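Yersinopine synthase (Yersinia pestis, PDB 6C4M) catalyses the NADPH-dependent reductive condensation of pyruvate with an aminobutanoate-histidine intermediate, the last step in making the metallophore yersinopine. Local coordinates at residues I109-A114 and I136-S141; S144-Q149 and N246-E251; V160-L165 and A216-N221. One frame throughout, in Å; residues are numbered along the deposited sequence.

Contact 1 (I109-A114 and I136-S141); sequences ILAVPA and ILLSSS. With NAP (NADP nicotinamide-adenine-dinucleotide phosphate), chain B.
L110 and L137 lie side by side and point the same way, the CD1 methyl of L110 resting 3.6 Å from CD2 of L137. The ends of strands 107-110 and 134-137 pair in parallel register, which sets I109 beside I136 and L110 beside L137. On the other side of the sheet I109 and I136 also run alongside each other, with I109 CG1 set against I136 CD1. Each isoleucine carries CG2 anti to its own nitrogen and CG1 beside it (chi1 -55° in I109, -58° in I136), which lays the two long branches together. Branched aliphatic residues suit these buried positions; Y117 of helix 117-121 lies against both leucines. Between the strands, L110 N gives a bond of 2.8 Å to I136 O, and L110 O receives L138 N at 3.1 Å.

Beyond L110 and L137 the strands end and the chains part. L138 swings CG away from its nitrogen (chi1 -177°), which carries CD2 to 3.9 Å from A111 CB. Water 1 enters the gap, donating to L110 O and V112 O and accepting from S139 N. Water 2 accepts from A114 N, donates to S139 O and lies 3.0 Å from the ribose oxygen O3D of NADP. Small residues fit here: A114 CB packs 3.9 Å from S141 CB. S139 CB comes within 3.3 Å of the same O3D. P113, whose CD approaches O4B of the adenosine ribose at 3.4 Å, lines the cofactor with a rigid, apolar edge. The chemistry implies a division of labour: an apolar sheet core fixes the strand ends, and the backbone polar groups released where they diverge reach the nicotinamide ribose of a Rossmann-type NADP site through water 2 and, weakly, through water 1.

Contact 2 (S144-Q149 and N246-E251); sequences SGLMVQ and NLLAAE
E251 OE2 is gripped by several partners: the donor G145 N at 2.7 Å, the hydroxyl of S164 and, weakly, that of S140; the two hydroxyls also bond each other. The amide of G145 meets it on the syn side, 18° out of the carboxylate plane. The other oxygen, OE1, accepts from water 3 at 2.7 Å and from G143 N; the water in turn accepts from L146 N. Both oxygens therefore serve the start of helix 144-154: G145 directly, L146 through the water, and G143 just before it. This helix follows strand 134-137 and is met roughly antiparallel (144°) by the short helix 247-251. Glutamate is long enough: with CG beside its own nitrogen (chi1 -69°) and the chain extended beyond, it reaches across between helices whose short-segment axes approach to 9.4 Å.

Glycine at 145 lets the carboxylate and a leucine come close to the backbone together. L247 CD1 lies 3.8 Å from G145 C. The Q149 and L247 side chains slant across each other, with Q149 OE1 tightly placed 3.1 Å from L247 CD1. N246, just before helix 247-251, caps it by accepting A249 N on OD1 at 2.8 Å, as a short-armed asparagine can.

A buried carboxylate at the N-terminal end of a helix, ringed by amides and hydroxyls, would probably be stabilised as the anion, its charge offset by the helix dipole.

Contact 3 (V160-L165 and A216-N221); sequences VEVISL and ANQWGN
Q218 and V162 cross at about a right angle, and the glutamine amide lies against the edge of strand 161-165 as if it were one more peptide unit. Its OE1 receives V162 N at 2.8 Å. Its NE2 gives a bond of 3.0 Å to V160 O, which lies almost within the amide plane (4° out). A chain bent at chi2 turns the amide back to the strand, and glutamine suits the place because a single group offers both a donor and an acceptor.

E161 crosses N217 obliquely, carboxylate and amide planes 68° apart. N217 ND2 reaches E161 OE2 from above the carboxylate plane, at 2.9 Å; the same oxygen is also bound by the hydroxyl of S224. With CG between its nitrogen and carbonyl carbon (chi1 61°), N217 turns its amide over the following turn, where OD1 accepts N221 N at 3.1 Å. One asparagine thus joins the strand to its own loop. W219 meets the aliphatic part of E161 at a slant, CZ3 standing 3.6 Å from E161 CG, while Q218 CD lies over one face of the indole. The ring and carboxylate planes are steeply inclined to each other.

Nearer the sheet centre, S164 N bonds to A216 O at 3.1 Å, and A216 N returns a weak bond to S164 O. The small A216 and S164 share a face, on whose side the S164 hydroxyl bonds to E251 and A216 touches C244.

The whole is an antiparallel strand edge that gives way to a type I beta turn, N217 to G220, with glycine taking the positive phi, where the Q218 amide continues the pairing: the 161-165/203-217 junction of the mixed sheet that extends the Rossmann-type core.

Overall arrangement
Contacts 1 and 3 belong to one mixed sheet, in which strands 107-110, 134-137, 161-165 and 203-217 are successive neighbours; their centres lie about 13 Å apart. Contact 2 packs beside it, with its centre about 11 Å from that of contact 1 and 8 Å from that of contact 3. Along the chain contact 1 closes first; helix 144-154 of contact 2 follows, then both strands of contact 3, before helix 247-251 returns to complete contact 2. S140, S164 and E251, one from each contact, meet in a hydroxyl-carboxylate cluster. The cofactor lies at contact 1. Contact 3 continues the sheet away from it, while contact 2 ties helix 247-251 to helix 144-154 beside the sheet.

Contact 1 (I109-A114 and I136-S141)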
loop_
_atom_site.group_PDB
_atom_site.type_symbol
_atom_site.label_atom_id
_atom_site.label_comp_id
_atom_site.label_asym_id
_atom_site.label_seq_id
_atom_site.Cartn_x
_atom_site.Cartn_y
_atom_site.Cartn_z
ATOM N N ILE A 109 -33.359 -17.808 16.972
ATOM C CA ILE A 109 -32.083 -17.393 16.387
ATOM C C ILE A 109 -32.053 -15.869 16.395
ATOM O O ILE A 109 -32.935 -15.216 15.817
ATOM C CB ILE A 109 -31.871 -17.960 14.974
ATOM C CG1 ILE A 109 -32.007 -19.504 14.995
ATOM C CG2 ILE A 109 -30.487 -17.510 14.456
ATOM C CD1 ILE A 109 -31.873 -20.206 13.661
ATOM N N LEU A 110 -31.056 -15.292 17.078
ATOM C CA LEU A 110 -30.902 -13.833 17.121
ATOM C C LEU A 110 -30.096 -13.425 15.911
ATOM O O LEU A 110 -28.892 -13.656 15.846
ATOM C CB LEU A 110 -30.245 -13.368 18.416
ATOM C CG LEU A 110 -31.242 -13.286 19.570
ATOM C CD1 LEU A 110 -30.554 -13.046 20.895
ATOM C CD2 LEU A 110 -32.183 -12.154 19.326
ATOM N N ALA A 111 -30.799 -12.881 14.925
ATOM C CA ALA A 111 -30.213 -12.330 13.719
ATOM C C ALA A 111 -30.205 -10.810 13.719
ATOM O O ALA A 111 -30.052 -10.212 12.650
ATOM C CB ALA A 111 -30.959 -12.821 12.479
ATOM N N VAL A 112 -30.386 -10.178 14.877
ATOM C CA VAL A 112 -30.185 -8.734 15.026
ATOM C C VAL A 112 -28.709 -8.549 15.383
ATOM O O VAL A 112 -28.049 -9.539 15.759
ATOM C CB VAL A 112 -31.084 -8.128 16.111
ATOM C CG1 VAL A 112 -32.579 -8.194 15.741
ATOM C CG2 VAL A 112 -30.779 -8.760 17.465
ATOM N N PRO A 113 -28.142 -7.341 15.313
ATOM C CA PRO A 113 -26.728 -7.186 15.677
ATOM C C PRO A 113 -26.525 -7.443 17.160
ATOM O O PRO A 113 -27.418 -7.231 17.983
ATOM C CB PRO A 113 -26.414 -5.724 15.312
ATOM C CG PRO A 113 -27.508 -5.307 14.385
ATOM C CD PRO A 113 -28.713 -6.075 14.818
ATOM N N ALA A 114 -25.313 -7.877 17.507
ATOM C CA ALA A 114 -25.073 -8.295 18.886
ATOM C C ALA A 114 -25.318 -7.176 19.893
ATOM O O ALA A 114 -25.632 -7.459 21.051
ATOM C CB ALA A 114 -23.651 -8.828 19.060
ATOM N N ILE A 136 -29.704 -19.285 19.578
ATOM C CA ILE A 136 -28.497 -19.214 18.762
ATOM C C ILE A 136 -28.184 -17.754 18.478
ATOM O O ILE A 136 -29.061 -16.997 18.055
ATOM C CB ILE A 136 -28.662 -20.012 17.457
ATOM C CG1 ILE A 136 -29.004 -21.487 17.780
ATOM C CG2 ILE A 136 -27.394 -19.953 16.619
ATOM C CD1 ILE A 136 -29.413 -22.304 16.584
ATOM N N LEU A 137 -26.913 -17.377 18.668
ATOM C CA LEU A 137 -26.424 -16.016 18.441
ATOM C C LEU A 137 -25.710 -16.032 17.079
ATOM O O LEU A 137 -24.593 -16.551 16.934
ATOM C CB LEU A 137 -25.545 -15.590 19.615
ATOM C CG LEU A 137 -26.207 -15.748 21.004
ATOM C CD1 LEU A 137 -25.333 -15.163 22.076
ATOM C CD2 LEU A 137 -27.608 -15.172 21.104
ATOM N N LEU A 138 -26.405 -15.511 16.061
ATOM C CA LEU A 138 -25.978 -15.718 14.688
ATOM C C LEU A 138 -24.637 -15.047 14.412
ATOM O O LEU A 138 -23.806 -15.600 13.681
ATOM C CB LEU A 138 -27.053 -15.212 13.724
ATOM C CG LEU A 138 -26.762 -15.440 12.220
ATOM C CD1 LEU A 138 -26.773 -16.912 11.864
ATOM C CD2 LEU A 138 -27.789 -14.722 11.358
ATOM N N SER A 139 -24.403 -13.850 14.973
ATOM C CA SER A 139 -23.130 -13.138 14.793
ATOM C C SER A 139 -22.772 -12.480 16.120
ATOM O O SER A 139 -23.028 -11.295 16.344
ATOM C CB SER A 139 -23.187 -12.114 13.673
ATOM O OG SER A 139 -21.865 -11.661 13.398
ATOM N N SER A 140 -22.125 -13.246 16.976
ATOM C CA SER A 140 -21.937 -12.881 18.362
ATOM C C SER A 140 -20.849 -11.821 18.539
ATOM O O SER A 140 -20.087 -11.492 17.624
ATOM C CB SER A 140 -21.569 -14.126 19.150
ATOM O OG SER A 140 -22.172 -14.106 20.412
ATOM N N SER A 141 -20.760 -11.306 19.761
ATOM C CA SER A 141 -19.616 -10.526 20.216
ATOM C C SER A 141 -19.065 -11.205 21.462
ATOM O O SER A 141 -19.722 -12.053 22.075
ATOM C CB SER A 141 -20.001 -9.077 20.518
ATOM O OG SER A 141 -18.856 -8.302 20.876
HETATM P PA NAP B . -28.810 -6.067 9.802
HETATM O O1A NAP B . -27.700 -6.415 10.715
HETATM O O2A NAP B . -28.549 -4.737 9.047
HETATM O O5B NAP B . -30.180 -5.963 10.704
HETATM C C5B NAP B . -30.726 -7.236 11.114
HETATM C C4B NAP B . -32.025 -6.954 11.892
HETATM O O4B NAP B . -31.630 -6.056 13.101
HETATM C C3B NAP B . -32.872 -6.289 11.192
HETATM O O3B NAP B . -34.241 -6.701 11.504
HETATM C C2B NAP B . -32.697 -4.722 11.662
HETATM O O2B NAP B . -33.954 -3.989 11.450
HETATM C C1B NAP B . -32.429 -4.761 12.917
HETATM N N9A NAP B . -31.456 -3.699 13.178
HETATM C C8A NAP B . -30.319 -3.282 12.599
HETATM N N7A NAP B . -29.921 -2.226 13.324
HETATM C C5A NAP B . -30.827 -2.021 14.331
HETATM C C6A NAP B . -30.807 -1.061 15.312
HETATM N N6A NAP B . -29.923 0.052 15.658
HETATM N N1A NAP B . -31.798 -1.029 16.221
HETATM C C2A NAP B . -32.812 -1.959 16.174
HETATM N N3A NAP B . -32.825 -2.910 15.197
HETATM C C4A NAP B . -31.805 -2.936 14.266
HETATM O O3 NAP B . -28.954 -7.291 8.695
HETATM P PN NAP B . -28.009 -8.573 8.412
HETATM O O1N NAP B . -28.943 -9.634 8.025
HETATM O O2N NAP B . -27.065 -8.140 7.263
HETATM O O5D NAP B . -27.031 -9.043 9.680
HETATM C C5D NAP B . -27.435 -10.109 10.580
HETATM C C4D NAP B . -26.286 -10.281 11.593
HETATM O O4D NAP B . -24.959 -10.736 10.830
HETATM C C3D NAP B . -25.952 -9.176 12.228
HETATM O O3D NAP B . -25.381 -9.622 13.553
HETATM C C2D NAP B . -24.789 -8.547 11.453
HETATM O O2D NAP B . -23.982 -7.911 12.328
HETATM C C1D NAP B . -24.054 -9.801 10.939
HETATM N N1N NAP B . -23.385 -9.641 9.625
HETATM C C2N NAP B . -24.031 -9.857 8.458
HETATM C C3N NAP B . -23.320 -9.719 7.244
HETATM C C7N NAP B . -24.021 -9.949 5.888
HETATM O O7N NAP B . -23.426 -10.299 4.947
HETATM N N7N NAP B . -25.439 -9.714 5.830
HETATM C C4N NAP B . -22.001 -9.361 7.246
HETATM C C5N NAP B . -21.368 -9.144 8.409
HETATM C C6N NAP B . -22.059 -9.292 9.617
HETATM P P2B NAP B . -34.288 -3.307 9.930
HETATM O O1X NAP B . -33.542 -1.992 9.863
HETATM O O2X NAP B . -33.811 -4.210 8.843
HETATM O O3X NAP B . -35.771 -3.030 9.843
HETATM O O HOH W 1 -26.642 -12.011 15.486
HETATM O O HOH W 2 -23.360 -8.530 15.535
#

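Contact 2 (S144-Q149 and N246-E251)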
loop_
_atom_site.group_PDB
_atom_site.type_symbol
_atom_site.label_atom_id
_atom_site.label_comp_id
_atom_site.label_asym_id
_atom_site.label_seq_id
_atom_site.Cartn_x
_atom_site.Cartn_y
_atom_site.Cartn_z
ATOM N N SER A 144 -21.295 -11.959 24.676
ATOM C CA SER A 144 -22.694 -12.136 24.323
ATOM C C SER A 144 -23.280 -13.358 25.022
ATOM O O SER A 144 -24.377 -13.298 25.585
ATOM C CB SER A 144 -22.832 -12.265 22.812
ATOM O OG SER A 144 -22.491 -11.047 22.192
ATOM N N GLY A 145 -22.555 -14.475 24.997
ATOM C CA GLY A 145 -23.107 -15.713 25.507
ATOM C C GLY A 145 -23.298 -15.671 27.011
ATOM O O GLY A 145 -24.315 -16.115 27.517
ATOM N N LEU A 146 -22.303 -15.167 27.739
ATOM C CA LEU A 146 -22.449 -15.005 29.172
ATOM C C LEU A 146 -23.658 -14.137 29.499
ATOM O O LEU A 146 -24.401 -14.426 30.437
ATOM C CB LEU A 146 -21.189 -14.371 29.752
ATOM C CG LEU A 146 -19.984 -15.262 29.899
ATOM C CD1 LEU A 146 -18.708 -14.436 30.115
ATOM C CD2 LEU A 146 -20.188 -16.243 31.036
ATOM N N MET A 147 -23.843 -13.043 28.751
ATOM C CA MET A 147 -24.968 -12.149 28.990
ATOM C C MET A 147 -26.292 -12.877 28.781
ATOM O O MET A 147 -27.198 -12.810 29.621
ATOM C CB MET A 147 -24.867 -10.953 28.053
ATOM C CG MET A 147 -25.582 -9.699 28.532
ATOM S SD MET A 147 -26.227 -8.766 27.119
ATOM C CE MET A 147 -27.626 -9.944 26.923
ATOM N N VAL A 148 -26.427 -13.552 27.645
ATOM C CA VAL A 148 -27.650 -14.301 27.360
ATOM C C VAL A 148 -27.892 -15.388 28.405
ATOM O O VAL A 148 -29.038 -15.613 28.820
ATOM C CB VAL A 148 -27.583 -14.872 25.938
ATOM C CG1 VAL A 148 -28.730 -15.841 25.653
ATOM C CG2 VAL A 148 -27.568 -13.701 24.983
ATOM N N GLN A 149 -26.842 -16.102 28.827
ATOM C CA GLN A 149 -27.027 -17.108 29.877
ATOM C C GLN A 149 -27.668 -16.490 31.102
ATOM O O GLN A 149 -28.567 -17.073 31.737
ATOM C CB GLN A 149 -25.700 -17.716 30.314
ATOM C CG GLN A 149 -25.095 -18.758 29.440
ATOM C CD GLN A 149 -23.845 -19.293 30.098
ATOM O OE1 GLN A 149 -22.754 -18.993 29.660
ATOM N NE2 GLN A 149 -24.003 -20.022 31.199
ATOM N N ASN A 246 -15.808 -22.930 25.318
ATOM C CA ASN A 246 -16.856 -22.154 25.948
ATOM C C ASN A 246 -17.265 -21.056 24.978
ATOM O O ASN A 246 -16.691 -20.914 23.889
ATOM C CB ASN A 246 -16.393 -21.619 27.309
ATOM C CG ASN A 246 -15.130 -20.807 27.221
ATOM O OD1 ASN A 246 -15.097 -19.761 26.582
ATOM N ND2 ASN A 246 -14.072 -21.285 27.877
ATOM N N LEU A 247 -18.256 -20.270 25.391
ATOM C CA LEU A 247 -18.839 -19.261 24.514
ATOM C C LEU A 247 -17.796 -18.210 24.142
ATOM O O LEU A 247 -17.617 -17.889 22.965
ATOM C CB LEU A 247 -20.051 -18.608 25.197
ATOM C CG LEU A 247 -21.188 -19.614 25.430
ATOM C CD1 LEU A 247 -22.096 -19.205 26.606
ATOM C CD2 LEU A 247 -22.005 -19.816 24.120
ATOM N N LEU A 248 -17.054 -17.715 25.128
ATOM C CA LEU A 248 -16.044 -16.690 24.854
ATOM C C LEU A 248 -14.952 -17.227 23.936
ATOM O O LEU A 248 -14.429 -16.487 23.091
ATOM C CB LEU A 248 -15.451 -16.209 26.170
ATOM C CG LEU A 248 -15.018 -14.775 26.457
ATOM C CD1 LEU A 248 -15.895 -13.678 25.815
ATOM C CD2 LEU A 248 -15.034 -14.651 27.968
ATOM N N ALA A 249 -14.612 -18.514 24.071
ATOM C CA ALA A 249 -13.571 -19.108 23.254
ATOM C C ALA A 249 -13.976 -19.228 21.794
ATOM O O ALA A 249 -13.109 -19.462 20.949
ATOM C CB ALA A 249 -13.183 -20.480 23.786
ATOM N N ALA A 250 -15.265 -19.095 21.477
ATOM C CA ALA A 250 -15.687 -18.922 20.087
ATOM C C ALA A 250 -15.800 -17.441 19.714
ATOM O O ALA A 250 -15.422 -17.057 18.599
ATOM C CB ALA A 250 -17.035 -19.596 19.838
ATOM N N GLU A 251 -16.310 -16.612 20.644
ATOM C CA GLU A 251 -16.609 -15.216 20.346
ATOM C C GLU A 251 -15.329 -14.426 20.084
ATOM O O GLU A 251 -15.352 -13.392 19.412
ATOM C CB GLU A 251 -17.395 -14.596 21.516
ATOM C CG GLU A 251 -18.820 -15.141 21.682
ATOM C CD GLU A 251 -19.434 -14.941 23.078
ATOM O OE1 GLU A 251 -18.744 -14.514 24.031
ATOM O OE2 GLU A 251 -20.651 -15.252 23.243
HETATM O O HOH W 3 -19.742 -15.054 26.432
#

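Contact 3 (V160-L165 and A216-N221)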
loop_
_atom_site.group_PDB
_atom_site.type_symbol
_atom_site.label_atom_id
_atom_site.label_comp_id
_atom_site.label_asym_id
_atom_site.label_seq_id
_atom_site.Cartn_x
_atom_site.Cartn_y
_atom_site.Cartn_z
ATOM N N VAL A 160 -32.001 -24.147 28.612
ATOM C CA VAL A 160 -31.890 -23.803 27.194
ATOM C C VAL A 160 -30.430 -23.726 26.759
ATOM O O VAL A 160 -29.572 -23.183 27.464
ATOM C CB VAL A 160 -32.633 -22.486 26.923
ATOM C CG1 VAL A 160 -32.386 -21.973 25.483
ATOM C CG2 VAL A 160 -34.111 -22.728 27.169
ATOM N N GLU A 161 -30.143 -24.305 25.593
ATOM C CA GLU A 161 -28.794 -24.315 25.053
ATOM C C GLU A 161 -28.492 -22.981 24.369
ATOM O O GLU A 161 -29.269 -22.513 23.529
ATOM C CB GLU A 161 -28.638 -25.494 24.085
ATOM C CG GLU A 161 -27.227 -25.659 23.511
ATOM C CD GLU A 161 -27.047 -26.988 22.770
ATOM O OE1 GLU A 161 -28.021 -27.789 22.769
ATOM O OE2 GLU A 161 -25.942 -27.230 22.199
ATOM N N VAL A 162 -27.390 -22.349 24.766
ATOM C CA VAL A 162 -26.967 -21.059 24.207
ATOM C C VAL A 162 -25.774 -21.316 23.306
ATOM O O VAL A 162 -24.765 -21.863 23.757
ATOM C CB VAL A 162 -26.611 -20.042 25.302
ATOM C CG1 VAL A 162 -26.123 -18.760 24.689
ATOM C CG2 VAL A 162 -27.832 -19.776 26.178
ATOM N N ILE A 163 -25.896 -20.944 22.034
ATOM C CA ILE A 163 -24.844 -21.158 21.053
ATOM C C ILE A 163 -24.451 -19.816 20.442
ATOM O O ILE A 163 -25.281 -19.123 19.840
ATOM C CB ILE A 163 -25.279 -22.158 19.969
ATOM C CG1 ILE A 163 -25.440 -23.568 20.571
ATOM C CG2 ILE A 163 -24.246 -22.217 18.871
ATOM C CD1 ILE A 163 -26.020 -24.559 19.619
ATOM N N SER A 164 -23.183 -19.457 20.604
ATOM C CA SER A 164 -22.549 -18.335 19.913
ATOM C C SER A 164 -21.800 -18.796 18.666
ATOM O O SER A 164 -20.938 -19.674 18.746
ATOM C CB SER A 164 -21.554 -17.626 20.826
ATOM O OG SER A 164 -22.175 -16.711 21.697
ATOM N N LEU A 165 -22.123 -18.187 17.528
ATOM C CA LEU A 165 -21.337 -18.291 16.308
ATOM C C LEU A 165 -20.420 -17.082 16.206
ATOM O O LEU A 165 -20.850 -15.956 16.460
ATOM C CB LEU A 165 -22.242 -18.361 15.078
ATOM C CG LEU A 165 -23.201 -19.567 15.058
ATOM C CD1 LEU A 165 -24.396 -19.259 14.209
ATOM C CD2 LEU A 165 -22.480 -20.778 14.544
ATOM N N ALA A 216 -19.721 -22.544 19.984
ATOM C CA ALA A 216 -19.712 -23.220 21.276
ATOM C C ALA A 216 -21.066 -22.997 21.937
ATOM O O ALA A 216 -21.780 -22.049 21.611
ATOM C CB ALA A 216 -18.590 -22.685 22.181
ATOM N N ASN A 217 -21.428 -23.907 22.845
ATOM C CA ASN A 217 -22.497 -23.672 23.799
ATOM C C ASN A 217 -21.884 -23.491 25.176
ATOM O O ASN A 217 -20.674 -23.608 25.361
ATOM C CB ASN A 217 -23.507 -24.815 23.787
ATOM C CG ASN A 217 -22.890 -26.140 24.171
ATOM O OD1 ASN A 217 -22.048 -26.216 25.067
ATOM N ND2 ASN A 217 -23.322 -27.194 23.504
ATOM N N GLN A 218 -22.721 -23.144 26.135
ATOM C CA GLN A 218 -22.189 -22.789 27.434
ATOM C C GLN A 218 -21.484 -23.952 28.111
ATOM O O GLN A 218 -20.690 -23.722 29.026
ATOM C CB GLN A 218 -23.306 -22.253 28.336
ATOM C CG GLN A 218 -24.399 -23.257 28.775
ATOM C CD GLN A 218 -25.625 -23.228 27.869
ATOM O OE1 GLN A 218 -25.520 -23.274 26.647
ATOM N NE2 GLN A 218 -26.799 -23.118 28.475
ATOM N N TRP A 219 -21.766 -25.193 27.710
ATOM C CA TRP A 219 -21.139 -26.342 28.351
ATOM C C TRP A 219 -19.855 -26.786 27.647
ATOM O O TRP A 219 -19.155 -27.664 28.158
ATOM C CB TRP A 219 -22.150 -27.513 28.427
ATOM C CG TRP A 219 -23.477 -27.100 29.039
ATOM C CD1 TRP A 219 -23.702 -26.704 30.326
ATOM C CD2 TRP A 219 -24.746 -27.032 28.377
ATOM N NE1 TRP A 219 -25.024 -26.402 30.508
ATOM C CE2 TRP A 219 -25.685 -26.576 29.322
ATOM C CE3 TRP A 219 -25.177 -27.312 27.075
ATOM C CZ2 TRP A 219 -27.032 -26.390 29.014
ATOM C CZ3 TRP A 219 -26.514 -27.130 26.764
ATOM C CH2 TRP A 219 -27.432 -26.666 27.735
ATOM N N GLY A 220 -19.511 -26.186 26.509
ATOM C CA GLY A 220 -18.407 -26.712 25.716
ATOM C C GLY A 220 -18.677 -28.095 25.152
ATOM O O GLY A 220 -17.736 -28.806 24.782
ATOM N N ASN A 221 -19.945 -28.492 25.079
ATOM C CA ASN A 221 -20.336 -29.838 24.646
ATOM C C ASN A 221 -20.408 -29.861 23.123
ATOM O O ASN A 221 -21.441 -29.509 22.542
ATOM C CB ASN A 221 -21.681 -30.257 25.257
ATOM C CG ASN A 221 -22.274 -31.503 24.573
ATOM O OD1 ASN A 221 -21.570 -32.254 23.865
ATOM N ND2 ASN A 221 -23.574 -31.733 24.794
#